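Local structure of extracellular solute-binding protein family 1 (Alicyclobacillus acidocaldarius subsp. acidocaldarius, 4OVJ) at residues A[29-34]-A[59-64]; A[35-40]-A[328-333]; A[84-89]-A[296-301]. The protein probably binds a solute outside the cell and hands it to an ABC-type importer, as a family 1 extracellular solute-binding protein. All coordinates share one frame; numbering follows the deposited sequence. Where two conformers were deposited one is given.

How the interactions relate
Interactions 1 and 3 lie in the same sheet, whereas interaction 2 is a surface contact flanking it. In interaction 1, two parallel strands pair and stay joined by a backbone bond into the loops that follow, with a partly buried aromatic cluster on one side. Interaction 3 is the most buried: ten of its twelve touching residues are inside, and four antiparallel backbone bonds hold it. Backbone bonds of G30 to I84 and Q86 join these two contacts. Interaction 2 has no hydrogen bond between its segments and rests on aliphatic packing against helix 35-51. Its R331 nevertheless reaches the sheet, donating to Q86 and Q296 of interaction 3, and packs loosely beside F31 of interaction 1.

Interaction 1 (A[29-34]-A[59-64]); sequences FGFWGD and TEFGGP
The rings of F31 and F61 meet obliquely, with centroids 5.3 Å apart and planes at 43°, which is neither a stack nor an edge-to-face pair. The side chains cross at about a right angle, and the touching corners are F31 CE2 and F61 CD1, 3.4 Å apart. Different first torsions bring them together from paired positions on the same sheet face: F31 CG sits between its backbone N and carbonyl carbon (chi1 64°), while F61 CG lies anti to its own N (chi1 175°). At the edge of the F31 ring comes T59, whose CB is 4.1 Å from F31 CE1.

F61 reaches along its partner segment, bringing CZ to 3.4 Å from G33 O, which lies at the ring edge near its plane. Over the centre of one F61 face sits the backbone N of G63. W32 turns its indole away, so that mainly its CB meets segment 59-64, 3.2 Å from G63 O.

Backbone bonds fix the register. E60 N donates to F29 O at 2.7 Å and G62 N to F31 O at 2.9 Å; F31 N to E60 O is weak. Further along, G33 N bonds G63 O at 3.0 Å. At their backbone angles, a side chain on G33 or G63 would collide with the carbonyl oxygen one residue earlier.

The pair forms the two strands of a beta-alpha-beta crossover. Helix 35-51 covers the face bearing F29, F31, T59 and F61, touching them through T41, L42 and E38, and D34 OD1 caps its start at E37 N. On the far side of strand 25-31 runs strand 84-87, while W32 packs among F65, Y68 and F69 of helix 65-77.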
loop_
_atom_site.group_PDB
_atom_site.type_symbol
_atom_site.label_atom_id
_atom_site.label_comp_id
_atom_site.label_asym_id
_atom_site.label_seq_id
_atom_site.Cartn_x
_atom_site.Cartn_y
_atom_site.Cartn_z
ATOM N N PHE A 29 -3.950 16.829 18.743
ATOM C CA PHE A 29 -3.922 15.908 17.613
ATOM C C PHE A 29 -2.797 16.305 16.677
ATOM O O PHE A 29 -2.894 17.314 15.978
ATOM C CB PHE A 29 -5.264 15.957 16.892
ATOM C CG PHE A 29 -5.332 15.168 15.595
ATOM C CD1 PHE A 29 -4.593 14.014 15.392
ATOM C CD2 PHE A 29 -6.220 15.563 14.603
ATOM C CE1 PHE A 29 -4.709 13.284 14.218
ATOM C CE2 PHE A 29 -6.330 14.848 13.432
ATOM C CZ PHE A 29 -5.584 13.702 13.236
ATOM N N GLY A 30 -1.728 15.508 16.689
ATOM C CA GLY A 30 -0.578 15.730 15.830
ATOM C C GLY A 30 -0.682 14.911 14.549
ATOM O O GLY A 30 -1.070 13.754 14.573
ATOM N N PHE A 31 -0.336 15.526 13.425
ATOM C CA PHE A 31 -0.297 14.809 12.157
ATOM C C PHE A 31 0.640 15.508 11.190
ATOM O O PHE A 31 1.026 16.651 11.420
ATOM C CB PHE A 31 -1.710 14.634 11.572
ATOM C CG PHE A 31 -2.377 15.916 11.217
ATOM C CD1 PHE A 31 -3.032 16.667 12.188
ATOM C CD2 PHE A 31 -2.361 16.373 9.906
ATOM C CE1 PHE A 31 -3.657 17.858 11.855
ATOM C CE2 PHE A 31 -2.983 17.564 9.573
ATOM C CZ PHE A 31 -3.622 18.306 10.546
ATOM N N TRP A 32 1.047 14.786 10.152
ATOM C CA TRP A 32 1.894 15.323 9.095
ATOM C C TRP A 32 1.129 15.295 7.790
ATOM O O TRP A 32 0.095 14.636 7.666
ATOM C CB TRP A 32 3.189 14.515 8.936
ATOM C CG TRP A 32 3.050 13.207 8.160
ATOM C CD1 TRP A 32 3.099 13.053 6.806
ATOM C CD2 TRP A 32 2.842 11.896 8.699
ATOM N NE1 TRP A 32 2.925 11.740 6.465
ATOM C CE2 TRP A 32 2.774 11.000 7.605
ATOM C CE3 TRP A 32 2.723 11.387 9.997
ATOM C CZ2 TRP A 32 2.581 9.623 7.768
ATOM C CZ3 TRP A 32 2.523 10.014 10.165
ATOM C CH2 TRP A 32 2.449 9.146 9.051
ATOM N N GLY A 33 1.661 16.003 6.812
ATOM C CA GLY A 33 1.128 15.923 5.475
ATOM C C GLY A 33 1.556 17.077 4.601
ATOM O O GLY A 33 2.227 18.002 5.051
ATOM N N ASP A 34 1.158 17.002 3.341
ATOM C CA ASP A 34 1.247 18.141 2.443
ATOM C C ASP A 34 0.013 19.045 2.639
ATOM O O ASP A 34 -0.802 18.823 3.533
ATOM C CB ASP A 34 1.408 17.674 0.981
ATOM C CG ASP A 34 0.239 16.833 0.482
ATOM O OD1 ASP A 34 -0.836 16.800 1.120
ATOM O OD2 ASP A 34 0.403 16.191 -0.573
ATOM N N THR A 59 -5.437 20.959 16.969
ATOM C CA THR A 59 -4.535 20.349 16.002
ATOM C C THR A 59 -3.112 20.854 16.177
ATOM O O THR A 59 -2.886 22.009 16.549
ATOM C CB THR A 59 -5.003 20.563 14.557
ATOM O OG1 THR A 59 -5.086 21.967 14.269
ATOM C CG2 THR A 59 -6.350 19.912 14.353
ATOM N N GLU A 60 -2.161 19.957 15.928
ATOM C CA GLU A 60 -0.746 20.250 15.953
ATOM C C GLU A 60 -0.177 19.686 14.645
ATOM O O GLU A 60 0.480 18.649 14.616
ATOM C CB GLU A 60 -0.092 19.609 17.183
ATOM C CG GLU A 60 -0.600 20.162 18.513
ATOM C CD GLU A 60 0.095 19.549 19.724
ATOM O OE1 GLU A 60 0.865 18.582 19.556
ATOM O OE2 GLU A 60 -0.128 20.038 20.854
ATOM N N PHE A 61 -0.480 20.374 13.556
ATOM C CA PHE A 61 0.027 20.014 12.244
ATOM C C PHE A 61 1.527 20.238 12.240
ATOM O O PHE A 61 1.987 21.335 12.549
ATOM C CB PHE A 61 -0.617 20.877 11.183
ATOM C CG PHE A 61 -0.069 20.651 9.813
ATOM C CD1 PHE A 61 -0.113 19.392 9.238
ATOM C CD2 PHE A 61 0.503 21.694 9.098
ATOM C CE1 PHE A 61 0.386 19.177 7.964
ATOM C CE2 PHE A 61 0.999 21.484 7.822
ATOM C CZ PHE A 61 0.938 20.226 7.257
ATOM N N GLY A 62 2.276 19.194 11.914
ATOM C CA GLY A 62 3.726 19.219 12.033
ATOM C C GLY A 62 4.460 19.428 10.737
ATOM O O GLY A 62 5.688 19.369 10.719
ATOM N N GLY A 63 3.729 19.667 9.651
ATOM C CA GLY A 63 4.349 19.825 8.331
ATOM C C GLY A 63 4.590 18.486 7.652
ATOM O O GLY A 63 3.936 17.502 7.964
ATOM N N PRO A 64 5.548 18.432 6.725
ATOM C CA PRO A 64 5.853 17.172 6.055
ATOM C C PRO A 64 6.403 16.094 7.007
ATOM O O PRO A 64 6.863 16.396 8.115
ATOM C CB PRO A 64 6.923 17.564 5.028
ATOM C CG PRO A 64 6.830 19.038 4.885
ATOM C CD PRO A 64 6.375 19.543 6.222
#

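Interaction 2 (A[35-40]-A[328-333]); sequences AKEEAV and GLVRGI
K36 lays its aliphatic chain obliquely across V330, with CE 4.0 Å from V330 CG2 and CG equally near V330 CG1. The chain leaves with CG anti to the backbone N and then bends at chi2 (58°), which carries both of these carbons past the valine.

One residue on, E37 makes the closest approach: its CG lies 3.4 Å from V330 CG1. The methylene does the touching, not the carboxylate. E37 OE2 stays 6.4 Å from R331 NE, so the opposite charges form no salt bridge.

The helical turn then brings in V40, whose CB points toward the loop. V40 and V330 meet tip to tip, with V40 CG1 3.8 Å from V330 CG2. The other methyl, V40 CG2, lies 4.0 Å from R331 NH1, the arginine running alongside it, antiparallel. V330 thus spreads its two methyls over K36, E37 and V40. Trimming this valine to an alanine would take away both methyls, which is likely to open a gap beside V40 CG1 and leave the E37 methylene without its close neighbour.

With no hydrogen bond between the segments, the polar anchoring comes from R331, whose chain is extended from CG to NE. Its guanidinium reaches Q86 and Q296 of the sheet and bonds T41 OG1 of helix 35-51. The contact therefore sets the first turns of helix 35-51 against the loop between helix 321-327 and strand 333-334, with L329 and I333 facing helix 350-365 and R331 touching strand 128-144.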
loop_
_atom_site.group_PDB
_atom_site.type_symbol
_atom_site.label_atom_id
_atom_site.label_comp_id
_atom_site.label_asym_id
_atom_site.label_seq_id
_atom_site.Cartn_x
_atom_site.Cartn_y
_atom_site.Cartn_z
ATOM N N ALA A 35 -0.121 20.069 1.808
ATOM C CA ALA A 35 -1.205 21.019 1.982
ATOM C C ALA A 35 -2.593 20.367 1.827
ATOM O O ALA A 35 -3.525 20.678 2.573
ATOM C CB ALA A 35 -1.034 22.178 1.022
ATOM N N LYS A 36 -2.720 19.452 0.874
ATOM C CA LYS A 36 -3.994 18.776 0.621
ATOM C C LYS A 36 -4.383 17.888 1.812
ATOM O O LYS A 36 -5.532 17.893 2.256
ATOM C CB LYS A 36 -3.895 17.955 -0.665
ATOM C CG LYS A 36 -5.129 17.139 -1.005
ATOM C CD LYS A 36 -6.381 17.984 -1.147
ATOM C CE LYS A 36 -7.477 17.199 -1.859
ATOM N NZ LYS A 36 -8.787 17.905 -1.834
ATOM N N GLU A 37 -3.410 17.145 2.328
ATOM C CA GLU A 37 -3.617 16.310 3.502
ATOM C C GLU A 37 -3.992 17.150 4.720
ATOM O O GLU A 37 -4.899 16.772 5.473
ATOM C CB GLU A 37 -2.374 15.435 3.760
ATOM C CG GLU A 37 -2.227 14.346 2.698
ATOM C CD GLU A 37 -0.823 13.791 2.471
ATOM O OE1 GLU A 37 0.165 14.262 3.054
ATOM O OE2 GLU A 37 -0.709 12.856 1.654
ATOM N N GLU A 38 -3.327 18.293 4.909
ATOM C CA GLU A 38 -3.704 19.214 5.994
ATOM C C GLU A 38 -5.159 19.666 5.864
ATOM O O GLU A 38 -5.920 19.613 6.828
ATOM C CB GLU A 38 -2.790 20.443 6.050
ATOM C CG GLU A 38 -3.102 21.343 7.236
ATOM C CD GLU A 38 -2.407 22.689 7.191
ATOM O OE1 GLU A 38 -1.816 23.041 6.150
ATOM O OE2 GLU A 38 -2.452 23.400 8.219
ATOM N N ALA A 39 -5.552 20.082 4.666
ATOM C CA ALA A 39 -6.889 20.600 4.447
ATOM C C ALA A 39 -7.969 19.554 4.768
ATOM O O ALA A 39 -8.914 19.848 5.484
ATOM C CB ALA A 39 -7.028 21.097 3.009
ATOM N N VAL A 40 -7.827 18.333 4.264
ATOM C CA VAL A 40 -8.879 17.340 4.471
ATOM C C VAL A 40 -8.937 16.918 5.940
ATOM O O VAL A 40 -10.005 16.607 6.464
ATOM C CB VAL A 40 -8.762 16.111 3.522
ATOM C CG1 VAL A 40 -8.802 16.569 2.065
ATOM C CG2 VAL A 40 -7.513 15.268 3.808
ATOM N N GLY A 328 -11.737 11.821 2.276
ATOM C CA GLY A 328 -11.675 11.349 0.901
ATOM C C GLY A 328 -10.708 10.202 0.698
ATOM O O GLY A 328 -10.586 9.313 1.555
ATOM N N LEU A 329 -10.017 10.237 -0.443
ATOM C CA LEU A 329 -9.083 9.191 -0.842
ATOM C C LEU A 329 -7.641 9.690 -0.780
ATOM O O LEU A 329 -6.729 9.045 -1.272
ATOM C CB LEU A 329 -9.412 8.685 -2.250
ATOM C CG LEU A 329 -10.489 7.605 -2.311
ATOM C CD1 LEU A 329 -11.866 8.222 -2.281
ATOM C CD2 LEU A 329 -10.317 6.759 -3.566
ATOM N N VAL A 330 -7.440 10.817 -0.105
ATOM C CA VAL A 330 -6.166 11.491 -0.090
ATOM C C VAL A 330 -5.040 10.582 0.453
ATOM O O VAL A 330 -3.972 10.482 -0.144
ATOM C CB VAL A 330 -6.293 12.828 0.716
ATOM C CG1 VAL A 330 -4.958 13.531 0.820
ATOM C CG2 VAL A 330 -7.341 13.746 0.075
ATOM N N ARG A 331 -5.303 9.889 1.557
ATOM C CA ARG A 331 -4.313 8.981 2.167
ATOM C C ARG A 331 -4.336 7.556 1.606
ATOM O O ARG A 331 -3.458 6.742 1.905
ATOM C CB ARG A 331 -4.562 8.902 3.662
ATOM C CG ARG A 331 -4.231 10.173 4.417
ATOM C CD ARG A 331 -4.719 10.019 5.843
ATOM N NE ARG A 331 -4.190 11.024 6.763
ATOM C CZ ARG A 331 -4.671 12.259 6.924
ATOM N NH1 ARG A 331 -5.701 12.705 6.216
ATOM N NH2 ARG A 331 -4.111 13.060 7.812
ATOM N N GLY A 332 -5.351 7.256 0.813
ATOM C CA GLY A 332 -5.585 5.919 0.306
ATOM C C GLY A 332 -7.051 5.539 0.409
ATOM O O GLY A 332 -7.921 6.383 0.630
ATOM N N ILE A 333 -7.318 4.250 0.241
ATOM C CA ILE A 333 -8.670 3.722 0.331
ATOM C C ILE A 333 -9.097 3.670 1.797
ATOM O O ILE A 333 -8.319 3.242 2.645
ATOM C CB ILE A 333 -8.732 2.315 -0.270
ATOM C CG1 ILE A 333 -8.359 2.390 -1.746
ATOM C CG2 ILE A 333 -10.123 1.722 -0.109
ATOM C CD1 ILE A 333 -9.099 3.502 -2.449
#

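Interaction 3 (A[84-89]-A[296-301]); sequences IMQMDY and QFWSIY
Q296 OE1, lying 3.0 Å from Q86 CD, is gripped by two donors, R331 NE and N134 ND2. The strands beneath belong to the periplasmic-binding-protein fold, in the type II order 55-61, 25-31, 84-87, 293-300, 128-144, with 293-300 antiparallel to 84-87. M85 and S299 form one hydrogen-bonded pair (M85 N to S299 O, 2.8 Å, 174° at the hydrogen), and M87 and F297 the other (F297 N to M87 O, 2.8 Å).

Q86 CG lies opposite its own N (chi1 -162°) and the chain runs on extended, which carries its amide to Q296. The two amides cross obliquely, planes 40° apart, without bonding each other directly. A water accepts from both, at 2.8 Å from Q296 NE2 and 3.3 Å from Q86 NE2. R331 NH2 holds Q86 OE1 and W32 O receives Q86 NE2, so both ends of the amide are fixed. On the opposite sheet face, S299 OG bonds Y130 O while touching M87 CB at 3.5 Å.

At one end, Y89 CB packs on F297. M87 O also lies in the plane of the F297 ring, at its edge, 3.7 Å from CD1 of F297.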
loop_
_atom_site.group_PDB
_atom_site.type_symbol
_atom_site.label_atom_id
_atom_site.label_comp_id
_atom_site.label_asym_id
_atom_site.label_seq_id
_atom_site.Cartn_x
_atom_site.Cartn_y
_atom_site.Cartn_z
ATOM N N ILE A 84 -3.568 12.381 20.439
ATOM C CA ILE A 84 -3.684 11.538 19.255
ATOM C C ILE A 84 -2.541 11.884 18.308
ATOM O O ILE A 84 -2.246 13.059 18.080
ATOM C CB ILE A 84 -5.028 11.732 18.533
ATOM C CG1 ILE A 84 -6.195 11.384 19.466
ATOM C CG2 ILE A 84 -5.076 10.878 17.270
ATOM C CD1 ILE A 84 -6.757 12.579 20.205
HETATM N N MSE A 85 -1.898 10.846 17.782
HETATM C CA MSE A 85 -0.708 10.983 16.961
HETATM C C MSE A 85 -0.916 10.199 15.707
HETATM O O MSE A 85 -1.200 9.000 15.751
HETATM C CB MSE A 85 0.511 10.380 17.660
HETATM C CG MSE A 85 1.177 11.343 18.639
HETATM SE SE MSE A 85 2.573 10.397 19.675
HETATM C CE MSE A 85 1.373 9.738 21.083
ATOM N N GLN A 86 -0.764 10.852 14.570
ATOM C CA GLN A 86 -0.638 10.123 13.322
ATOM C C GLN A 86 0.731 9.417 13.377
ATOM O O GLN A 86 1.725 9.998 13.823
ATOM C CB GLN A 86 -0.770 11.054 12.130
ATOM C CG GLN A 86 -1.071 10.378 10.811
ATOM C CD GLN A 86 -1.396 11.427 9.775
ATOM O OE1 GLN A 86 -2.517 11.926 9.696
ATOM N NE2 GLN A 86 -0.410 11.810 9.023
HETATM N N MSE A 87 0.755 8.147 12.990
HETATM C CA MSE A 87 1.932 7.301 13.153
HETATM C C MSE A 87 2.210 6.602 11.852
HETATM O O MSE A 87 1.310 6.388 11.041
HETATM C CB MSE A 87 1.647 6.348 14.307
HETATM C CG MSE A 87 2.759 5.363 14.670
HETATM SE SE MSE A 87 4.431 6.246 15.207
HETATM C CE MSE A 87 3.821 7.707 16.371
ATOM N N ASP A 88 3.475 6.260 11.650
ATOM C CA ASP A 88 3.915 5.562 10.460
ATOM C C ASP A 88 4.473 4.180 10.813
ATOM O O ASP A 88 5.042 3.968 11.892
ATOM C CB ASP A 88 4.988 6.342 9.722
ATOM C CG ASP A 88 5.297 5.734 8.349
ATOM O OD1 ASP A 88 4.461 5.881 7.422
ATOM O OD2 ASP A 88 6.368 5.100 8.199
ATOM N N TYR A 89 4.318 3.250 9.879
ATOM C CA TYR A 89 4.812 1.879 10.040
ATOM C C TYR A 89 6.294 1.816 10.409
ATOM O O TYR A 89 6.702 0.954 11.195
ATOM C CB TYR A 89 4.535 1.082 8.759
ATOM C CG TYR A 89 4.620 -0.421 8.896
ATOM C CD1 TYR A 89 3.991 -1.092 9.942
ATOM C CD2 TYR A 89 5.314 -1.176 7.959
ATOM C CE1 TYR A 89 4.064 -2.471 10.061
ATOM C CE2 TYR A 89 5.393 -2.552 8.059
ATOM C CZ TYR A 89 4.772 -3.201 9.119
ATOM O OH TYR A 89 4.858 -4.569 9.223
ATOM N N GLN A 296 -0.906 4.858 6.823
ATOM C CA GLN A 296 -0.530 5.515 8.069
ATOM C C GLN A 296 -1.407 4.908 9.138
ATOM O O GLN A 296 -2.242 4.063 8.840
ATOM C CB GLN A 296 -0.777 7.033 8.057
ATOM C CG GLN A 296 -0.707 7.761 6.740
ATOM C CD GLN A 296 -1.182 9.187 6.858
ATOM O OE1 GLN A 296 -2.119 9.486 7.624
ATOM N NE2 GLN A 296 -0.559 10.074 6.110
ATOM N N PHE A 297 -1.221 5.339 10.376
ATOM C CA PHE A 297 -1.964 4.838 11.522
ATOM C C PHE A 297 -2.434 5.990 12.392
ATOM O O PHE A 297 -1.779 7.029 12.459
ATOM C CB PHE A 297 -1.087 3.971 12.436
ATOM C CG PHE A 297 -0.563 2.729 11.808
ATOM C CD1 PHE A 297 0.544 2.777 10.979
ATOM C CD2 PHE A 297 -1.135 1.491 12.093
ATOM C CE1 PHE A 297 1.031 1.629 10.383
ATOM C CE2 PHE A 297 -0.629 0.338 11.516
ATOM C CZ PHE A 297 0.444 0.412 10.648
ATOM N N TRP A 298 -3.542 5.771 13.099
ATOM C CA TRP A 298 -3.909 6.595 14.241
ATOM C C TRP A 298 -3.429 5.888 15.506
ATOM O O TRP A 298 -3.716 4.712 15.705
ATOM C CB TRP A 298 -5.418 6.789 14.356
ATOM C CG TRP A 298 -6.104 7.328 13.158
ATOM C CD1 TRP A 298 -7.188 6.777 12.549
ATOM C CD2 TRP A 298 -5.783 8.510 12.412
ATOM N NE1 TRP A 298 -7.572 7.540 11.483
ATOM C CE2 TRP A 298 -6.725 8.609 11.369
ATOM C CE3 TRP A 298 -4.790 9.492 12.518
ATOM C CZ2 TRP A 298 -6.696 9.640 10.441
ATOM C CZ3 TRP A 298 -4.775 10.521 11.600
ATOM C CH2 TRP A 298 -5.722 10.588 10.581
ATOM N N SER A 299 -2.727 6.632 16.359
ATOM C CA SER A 299 -2.272 6.136 17.646
ATOM C C SER A 299 -2.681 7.142 18.736
ATOM O O SER A 299 -2.925 8.324 18.463
ATOM C CB SER A 299 -0.754 5.958 17.635
ATOM O OG SER A 299 -0.323 4.915 16.760
ATOM N N ILE A 300 -2.752 6.658 19.962
ATOM C CA ILE A 300 -3.105 7.470 21.113
ATOM C C ILE A 300 -1.947 7.438 22.112
ATOM O O ILE A 300 -1.329 6.397 22.327
ATOM C CB ILE A 300 -4.405 6.965 21.767
ATOM C CG1 ILE A 300 -5.566 7.072 20.783
ATOM C CG2 ILE A 300 -4.741 7.746 23.046
ATOM C CD1 ILE A 300 -6.853 6.428 21.250
ATOM N N TYR A 301 -1.672 8.587 22.728
ATOM C CA TYR A 301 -0.633 8.689 23.746
ATOM C C TYR A 301 -0.957 7.798 24.935
ATOM O O TYR A 301 -2.063 7.854 25.471
ATOM C CB TYR A 301 -0.536 10.135 24.211
ATOM C CG TYR A 301 0.566 10.472 25.183
ATOM C CD1 TYR A 301 1.798 9.837 25.133
ATOM C CD2 TYR A 301 0.383 11.487 26.119
ATOM C CE1 TYR A 301 2.813 10.176 26.019
ATOM C CE2 TYR A 301 1.388 11.843 26.994
ATOM C CZ TYR A 301 2.599 11.189 26.945
ATOM O OH TYR A 301 3.592 11.553 27.831
HETATM O O HOH W 1 -0.928 12.824 5.955
#